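PDB 1BSP: thymidylate synthase A, which catalyses the reductive methylation of dUMP to dTMP, probably with 5,10-methylenetetrahydrofolate as both methyl donor and reductant, and works as a homodimer. Local coordinates for residues I19-F24 against P36-S41. Sequence-based numbering, arbitrary orientation.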
# COMPACT_ATOMS: atom_id res chain seq x y z
N ILE B 19 -16.11 5.00 13.12
CA ILE B 19 -16.20 6.44 13.24
C ILE B 19 -16.97 6.90 12.01
O ILE B 19 -16.56 6.62 10.88
CB ILE B 19 -14.80 7.11 13.25
CG1 ILE B 19 -13.98 6.58 14.42
CG2 ILE B 19 -14.93 8.62 13.38
CD1 ILE B 19 -12.54 7.05 14.40
N SER B 20 -18.09 7.58 12.22
CA SER B 20 -18.90 8.05 11.12
C SER B 20 -18.34 9.32 10.54
O SER B 20 -17.44 9.93 11.12
CB SER B 20 -20.34 8.27 11.58
OG SER B 20 -20.42 9.10 12.73
N ASP B 21 -18.86 9.71 9.38
CA ASP B 21 -18.44 10.94 8.74
C ASP B 21 -19.72 11.77 8.61
O ASP B 21 -19.90 12.53 7.66
CB ASP B 21 -17.85 10.66 7.35
CG ASP B 21 -18.82 9.96 6.41
OD1 ASP B 21 -19.91 9.56 6.84
OD2 ASP B 21 -18.48 9.79 5.22
N GLU B 22 -20.62 11.59 9.58
CA GLU B 22 -21.91 12.27 9.61
C GLU B 22 -21.88 13.79 9.69
O GLU B 22 -22.81 14.45 9.20
CB GLU B 22 -22.81 11.69 10.71
CG GLU B 22 -23.57 10.43 10.25
CD GLU B 22 -23.96 9.49 11.38
OE1 GLU B 22 -23.22 9.41 12.38
OE2 GLU B 22 -24.99 8.79 11.23
N GLU B 23 -20.80 14.35 10.23
CA GLU B 23 -20.68 15.80 10.36
C GLU B 23 -20.11 16.47 9.11
O GLU B 23 -20.04 17.70 9.06
CB GLU B 23 -19.84 16.15 11.58
CG GLU B 23 -18.33 15.97 11.40
CD GLU B 23 -17.81 14.67 11.97
OE1 GLU B 23 -18.50 13.63 11.87
OE2 GLU B 23 -16.69 14.68 12.53
N PHE B 24 -19.70 15.67 8.12
CA PHE B 24 -19.12 16.20 6.90
C PHE B 24 -20.09 16.23 5.73
O PHE B 24 -21.04 15.45 5.70
CB PHE B 24 -17.93 15.35 6.45
CG PHE B 24 -16.76 15.38 7.39
CD1 PHE B 24 -16.05 16.55 7.60
CD2 PHE B 24 -16.36 14.22 8.05
CE1 PHE B 24 -14.95 16.57 8.45
CE2 PHE B 24 -15.26 14.23 8.90
CZ PHE B 24 -14.55 15.41 9.11
N PRO B 36 -27.61 12.44 1.69
CA PRO B 36 -26.19 12.09 1.82
C PRO B 36 -25.98 10.69 2.36
O PRO B 36 -26.55 10.32 3.39
CB PRO B 36 -25.67 13.16 2.79
CG PRO B 36 -26.90 13.53 3.60
CD PRO B 36 -27.94 13.61 2.52
N ALA B 37 -25.15 9.92 1.66
CA ALA B 37 -24.82 8.55 2.04
C ALA B 37 -23.61 8.57 2.95
O ALA B 37 -22.48 8.83 2.52
CB ALA B 37 -24.54 7.71 0.79
N HIS B 38 -23.85 8.34 4.24
CA HIS B 38 -22.78 8.34 5.21
C HIS B 38 -22.21 6.96 5.48
O HIS B 38 -22.92 5.95 5.45
CB HIS B 38 -23.23 9.02 6.51
CG HIS B 38 -23.31 10.51 6.40
ND1 HIS B 38 -22.21 11.30 6.19
CD2 HIS B 38 -24.38 11.34 6.42
CE1 HIS B 38 -22.59 12.57 6.09
NE2 HIS B 38 -23.90 12.61 6.23
N THR B 39 -20.92 6.93 5.75
CA THR B 39 -20.24 5.68 6.05
C THR B 39 -19.83 5.65 7.51
O THR B 39 -19.90 6.66 8.21
CB THR B 39 -19.01 5.55 5.16
OG1 THR B 39 -18.26 6.76 5.21
CG2 THR B 39 -19.43 5.30 3.73
N LEU B 40 -19.45 4.47 7.96
CA LEU B 40 -19.00 4.23 9.32
C LEU B 40 -17.71 3.45 9.04
O LEU B 40 -17.73 2.45 8.31
CB LEU B 40 -20.03 3.35 10.01
CG LEU B 40 -20.00 3.18 11.52
CD1 LEU B 40 -20.17 4.51 12.19
CD2 LEU B 40 -21.11 2.24 11.90
N SER B 41 -16.56 3.90 9.55
CA SER B 41 -15.34 3.19 9.21
C SER B 41 -14.26 2.93 10.24
O SER B 41 -14.23 3.51 11.31
CB SER B 41 -14.70 3.84 8.00
OG SER B 41 -14.22 5.14 8.30
O HOH W 1 -19.84 8.29 2.65
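Asp21 OD1 accepts two hydrogen bonds from opposite faces of its carboxylate: Thr39 N at 3.0 Å on the syn side, and His38 ND1 from above the plane, the imidazole lying 80° to the carboxylate. With chi1 at 59°, CG sits between the backbone N and the carbonyl carbon of Asp21, which brings the buried acid to the neighbouring segment. Its OD2 lies 3.0 Å from Thr39 OG1, at best a weak hydrogen bond, the hydroxyl being also weakly bonded to Arg140 of the second subunit, and a water donates to both Asp21 OD2 and Ala37 O. Farther along, Ile19 and Ser41 form a hydrogen-bonded antiparallel pair, Ile19 N to Ser41 O and Ser41 N to Ile19 O both 3.0 Å. Glu22 CA stands 3.7 Å from the His38 ring centroid, 16° off its normal, a CH-pi contact; Leu40 CD1 packs on Ser20 CB (3.8 Å). Replacing His38 with alanine would probably cost Asp21 OD1 one of its two donors and uncover Glu22 CA. The Ile19-Ser41 pairing sets strand 19-20 antiparallel to strand 39-49, at one edge of the chain's mixed thymidylate synthase sheet, and Thr39 touches His221, a predicted dUMP-site residue.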